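Local coordinates for probable diphthine synthase (Aeropyrum pernix, PDB 1WDE), which probably uses S-adenosyl-L-methionine to trimethylate the modified target histidine of translation elongation factor 2, forming diphthine on the way to diphthamide, at residues Glu6-Ala18 with Leu82-Met95. Residues are numbered along the deposited sequence; the frame is centred on the assembly and turned at random.
Sequences EAVTLLLVGWGYA and LDAVVAVVTAGDPM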
loop_
_atom_site.group_PDB
_atom_site.type_symbol
_atom_site.label_atom_id
_atom_site.label_comp_id
_atom_site.label_asym_id
_atom_site.label_seq_id
_atom_site.Cartn_x
_atom_site.Cartn_y
_atom_site.Cartn_z
ATOM N N GLU A 6 9.054 -14.192 -31.802
ATOM C CA GLU A 6 8.934 -13.738 -30.386
ATOM C C GLU A 6 7.787 -14.424 -29.647
ATOM O O GLU A 6 6.729 -13.825 -29.436
ATOM C CB GLU A 6 8.737 -12.221 -30.339
ATOM C CG GLU A 6 9.931 -11.457 -29.790
ATOM C CD GLU A 6 10.276 -11.871 -28.374
ATOM O OE1 GLU A 6 9.373 -11.832 -27.512
ATOM O OE2 GLU A 6 11.446 -12.234 -28.122
ATOM N N ALA A 7 8.010 -15.677 -29.248
ATOM C CA ALA A 7 7.010 -16.467 -28.527
ATOM C C ALA A 7 6.352 -15.652 -27.419
ATOM O O ALA A 7 6.948 -14.710 -26.891
ATOM C CB ALA A 7 7.653 -17.727 -27.943
ATOM N N VAL A 8 5.125 -16.025 -27.067
ATOM C CA VAL A 8 4.363 -15.320 -26.040
ATOM C C VAL A 8 5.197 -14.932 -24.819
ATOM O O VAL A 8 5.694 -15.795 -24.086
ATOM C CB VAL A 8 3.156 -16.156 -25.551
ATOM C CG1 VAL A 8 2.185 -15.256 -24.810
ATOM C CG2 VAL A 8 2.469 -16.840 -26.726
ATOM N N THR A 9 5.349 -13.625 -24.615
ATOM C CA THR A 9 6.099 -13.101 -23.479
ATOM C C THR A 9 5.292 -12.026 -22.752
ATOM O O THR A 9 4.745 -11.110 -23.371
ATOM C CB THR A 9 7.449 -12.518 -23.921
ATOM O OG1 THR A 9 8.244 -13.559 -24.496
ATOM C CG2 THR A 9 8.189 -11.931 -22.734
ATOM N N LEU A 10 5.213 -12.152 -21.433
ATOM C CA LEU A 10 4.465 -11.203 -20.623
ATOM C C LEU A 10 5.401 -10.274 -19.859
ATOM O O LEU A 10 6.363 -10.718 -19.224
ATOM C CB LEU A 10 3.563 -11.953 -19.642
ATOM C CG LEU A 10 2.855 -11.124 -18.566
ATOM C CD1 LEU A 10 1.858 -10.188 -19.197
ATOM C CD2 LEU A 10 2.170 -12.059 -17.585
ATOM N N LEU A 11 5.120 -8.977 -19.932
ATOM C CA LEU A 11 5.927 -7.995 -19.232
ATOM C C LEU A 11 5.065 -7.334 -18.172
ATOM O O LEU A 11 4.095 -6.653 -18.507
ATOM C CB LEU A 11 6.435 -6.924 -20.203
ATOM C CG LEU A 11 7.188 -7.390 -21.452
ATOM C CD1 LEU A 11 7.744 -6.169 -22.211
ATOM C CD2 LEU A 11 8.316 -8.321 -21.044
ATOM N N LEU A 12 5.396 -7.560 -16.899
ATOM C CA LEU A 12 4.668 -6.933 -15.789
ATOM C C LEU A 12 5.517 -5.728 -15.442
ATOM O O LEU A 12 6.546 -5.857 -14.785
ATOM C CB LEU A 12 4.560 -7.872 -14.584
ATOM C CG LEU A 12 3.491 -8.962 -14.646
ATOM C CD1 LEU A 12 3.305 -9.534 -13.252
ATOM C CD2 LEU A 12 2.181 -8.384 -15.140
ATOM N N VAL A 13 5.066 -4.558 -15.877
ATOM C CA VAL A 13 5.827 -3.330 -15.708
ATOM C C VAL A 13 5.335 -2.310 -14.670
ATOM O O VAL A 13 4.192 -1.851 -14.726
ATOM C CB VAL A 13 5.906 -2.617 -17.080
ATOM C CG1 VAL A 13 6.928 -1.490 -17.042
ATOM C CG2 VAL A 13 6.248 -3.637 -18.174
ATOM N N GLY A 14 6.212 -1.946 -13.736
ATOM C CA GLY A 14 5.862 -0.935 -12.750
ATOM C C GLY A 14 6.182 0.411 -13.396
ATOM O O GLY A 14 7.284 0.629 -13.894
ATOM N N TRP A 15 5.217 1.317 -13.401
ATOM C CA TRP A 15 5.388 2.624 -14.017
ATOM C C TRP A 15 5.754 3.768 -13.048
ATOM O O TRP A 15 6.002 4.888 -13.481
ATOM C CB TRP A 15 4.094 2.989 -14.749
ATOM C CG TRP A 15 4.285 3.855 -15.959
ATOM C CD1 TRP A 15 3.832 5.127 -16.136
ATOM C CD2 TRP A 15 4.957 3.493 -17.177
ATOM N NE1 TRP A 15 4.176 5.584 -17.390
ATOM C CE2 TRP A 15 4.867 4.603 -18.048
ATOM C CE3 TRP A 15 5.626 2.341 -17.612
ATOM C CZ2 TRP A 15 5.421 4.597 -19.334
ATOM C CZ3 TRP A 15 6.181 2.331 -18.892
ATOM C CH2 TRP A 15 6.074 3.459 -19.739
ATOM N N GLY A 16 5.820 3.493 -11.750
ATOM C CA GLY A 16 6.098 4.573 -10.809
ATOM C C GLY A 16 4.743 5.199 -10.491
ATOM O O GLY A 16 3.769 4.919 -11.183
ATOM N N TYR A 17 4.646 6.059 -9.483
ATOM C CA TYR A 17 3.329 6.593 -9.147
ATOM C C TYR A 17 3.018 8.017 -9.588
ATOM O O TYR A 17 2.011 8.583 -9.180
ATOM C CB TYR A 17 3.087 6.454 -7.633
ATOM C CG TYR A 17 4.127 7.159 -6.804
ATOM C CD1 TYR A 17 5.334 6.522 -6.476
ATOM C CD2 TYR A 17 3.933 8.471 -6.379
ATOM C CE1 TYR A 17 6.313 7.175 -5.752
ATOM C CE2 TYR A 17 4.920 9.144 -5.646
ATOM C CZ TYR A 17 6.104 8.490 -5.338
ATOM O OH TYR A 17 7.091 9.142 -4.625
ATOM N N ALA A 18 3.867 8.604 -10.417
ATOM C CA ALA A 18 3.614 9.949 -10.909
ATOM C C ALA A 18 4.413 10.159 -12.178
ATOM O O ALA A 18 5.369 9.441 -12.433
ATOM C CB ALA A 18 4.024 10.996 -9.871
ATOM N N LEU A 82 -1.491 -16.261 -30.212
ATOM C CA LEU A 82 -0.612 -16.072 -31.244
ATOM C C LEU A 82 0.710 -16.256 -30.515
ATOM O O LEU A 82 0.838 -17.248 -29.798
ATOM C CB LEU A 82 -1.088 -14.890 -32.013
ATOM C CG LEU A 82 -1.968 -15.631 -33.043
ATOM C CD1 LEU A 82 -2.600 -14.835 -34.167
ATOM C CD2 LEU A 82 -1.139 -16.721 -33.730
ATOM N N ASP A 83 1.640 -15.417 -30.677
ATOM C CA ASP A 83 2.972 -15.506 -29.978
ATOM C C ASP A 83 3.445 -14.106 -30.025
ATOM O O ASP A 83 3.862 -13.635 -31.078
ATOM C CB ASP A 83 3.988 -16.458 -30.733
ATOM C CG ASP A 83 3.660 -17.987 -30.734
ATOM O OD1 ASP A 83 2.809 -18.469 -31.571
ATOM O OD2 ASP A 83 4.250 -18.803 -29.904
ATOM N N ALA A 84 3.372 -13.431 -28.917
ATOM C CA ALA A 84 3.737 -12.021 -28.917
ATOM C C ALA A 84 4.169 -11.537 -27.539
ATOM O O ALA A 84 4.027 -12.239 -26.538
ATOM C CB ALA A 84 2.509 -11.221 -29.363
ATOM N N VAL A 85 4.604 -10.255 -27.615
ATOM C CA VAL A 85 5.063 -9.586 -26.395
ATOM C C VAL A 85 3.950 -8.710 -25.836
ATOM O O VAL A 85 3.589 -7.690 -26.433
ATOM C CB VAL A 85 6.270 -8.709 -26.675
ATOM C CG1 VAL A 85 6.926 -8.236 -25.370
ATOM C CG2 VAL A 85 7.322 -9.450 -27.500
ATOM N N VAL A 86 3.396 -9.108 -24.697
ATOM C CA VAL A 86 2.314 -8.358 -24.064
ATOM C C VAL A 86 2.766 -7.725 -22.751
ATOM O O VAL A 86 3.403 -8.375 -21.926
ATOM C CB VAL A 86 1.092 -9.262 -23.792
ATOM C CG1 VAL A 86 0.038 -8.504 -23.019
ATOM C CG2 VAL A 86 0.497 -9.738 -25.111
ATOM N N ALA A 87 2.433 -6.454 -22.568
ATOM C CA ALA A 87 2.810 -5.747 -21.357
ATOM C C ALA A 87 1.592 -5.342 -20.541
ATOM O O ALA A 87 0.567 -4.939 -21.096
ATOM C CB ALA A 87 3.631 -4.507 -21.707
ATOM N N VAL A 88 1.704 -5.492 -19.224
ATOM C CA VAL A 88 0.651 -5.085 -18.302
ATOM C C VAL A 88 1.330 -4.035 -17.434
ATOM O O VAL A 88 2.328 -4.311 -16.754
ATOM C CB VAL A 88 0.138 -6.259 -17.437
ATOM C CG1 VAL A 88 -0.856 -5.746 -16.398
ATOM C CG2 VAL A 88 -0.550 -7.298 -18.325
ATOM N N VAL A 89 0.804 -2.818 -17.486
ATOM C CA VAL A 89 1.383 -1.711 -16.742
ATOM C C VAL A 89 0.574 -1.308 -15.525
ATOM O O VAL A 89 -0.641 -1.139 -15.597
ATOM C CB VAL A 89 1.529 -0.476 -17.619
ATOM C CG1 VAL A 89 2.335 0.588 -16.885
ATOM C CG2 VAL A 89 2.207 -0.851 -18.941
ATOM N N THR A 90 1.280 -1.135 -14.413
ATOM C CA THR A 90 0.682 -0.740 -13.146
ATOM C C THR A 90 1.368 0.519 -12.625
ATOM O O THR A 90 2.562 0.699 -12.826
ATOM C CB THR A 90 0.853 -1.873 -12.093
ATOM O OG1 THR A 90 0.131 -3.035 -12.526
ATOM C CG2 THR A 90 0.326 -1.428 -10.723
ATOM N N ALA A 91 0.616 1.411 -11.989
ATOM C CA ALA A 91 1.245 2.583 -11.397
ATOM C C ALA A 91 2.011 1.958 -10.208
ATOM O O ALA A 91 1.572 0.960 -9.649
ATOM C CB ALA A 91 0.173 3.571 -10.898
ATOM N N GLY A 92 3.151 2.509 -9.831
ATOM C CA GLY A 92 3.895 1.910 -8.734
ATOM C C GLY A 92 4.667 0.684 -9.200
ATOM O O GLY A 92 5.333 0.720 -10.232
ATOM N N ASP A 93 4.580 -0.403 -8.445
ATOM C CA ASP A 93 5.271 -1.657 -8.781
ATOM C C ASP A 93 4.232 -2.760 -8.826
ATOM O O ASP A 93 3.434 -2.897 -7.901
ATOM C CB ASP A 93 6.314 -2.006 -7.713
ATOM C CG ASP A 93 7.096 -3.262 -8.046
ATOM O OD1 ASP A 93 8.238 -3.150 -8.527
ATOM O OD2 ASP A 93 6.559 -4.359 -7.836
ATOM N N PRO A 94 4.254 -3.592 -9.872
ATOM C CA PRO A 94 3.270 -4.677 -9.979
ATOM C C PRO A 94 3.253 -5.729 -8.868
ATOM O O PRO A 94 2.248 -6.405 -8.674
ATOM C CB PRO A 94 3.576 -5.277 -11.347
ATOM C CG PRO A 94 5.064 -5.072 -11.484
ATOM C CD PRO A 94 5.254 -3.668 -10.957
HETATM N N MSE A 95 4.345 -5.861 -8.121
HETATM C CA MSE A 95 4.400 -6.867 -7.067
HETATM C C MSE A 95 4.061 -6.298 -5.684
HETATM O O MSE A 95 4.015 -7.025 -4.682
HETATM C CB MSE A 95 5.791 -7.507 -7.041
HETATM C CG MSE A 95 6.193 -8.131 -8.371
HETATM SE SE MSE A 95 4.853 -9.433 -8.951
HETATM C CE MSE A 95 5.850 -10.334 -10.370
#
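Leu11 is held to strand 85-90 through both its backbone N and its backbone O: its N donates to Val86 O (2.7 Å) and its O accepts from Val88 N. The same ladder runs from Thr9 to Trp15, joining two neighbouring strands of the parallel sheet in the N-terminal half of this tetrapyrrole-methylase-type fold. The tight part is the buried middle and C-terminal end. Leu12 and Val88 lie side by side, CD2 of Leu12 meeting CB of Val88 at 3.7 Å, on the face covered by helix 100-109. On the other face, beneath helix 24-32, Val89 CG1 lies 3.7 Å from Trp15 CB; chi1 of -171° sets this methyl anti to its own N and swings it obliquely to the indole, whose NE1 is hydrogen-bonded to Ser52 OG. At the N-terminal end order fades: Glu6 to Val8 and Leu82 to Asp83 are poorly ordered, the acid side chains solvent-exposed. Between these regimes Val85 sends CG1 to Leu11 CD1 (3.9 Å), while CG2 lies beside the Glu6 carboxylate, nearest its OE1. A serine in place of Val85 has no methyls to set against Leu11 CD1, and that leucine end would probably lose its apolar neighbour and be freer to turn. Further along, Trp15 and Gly16 both face Gly92 in a classic beta bulge, as the chain turns toward Asp93, which by similarity binds S-adenosyl-L-methionine. Gly16 N reaches Gly92 O on an in-plane lone pair, whereas Gly92 N sits above the carbonyl plane of Gly16. Beside the bulge, Pro94 CD presses to 3.3 Å from Gly14 CA, where a side-chain carbon would clash with that ring and with Gly92 O.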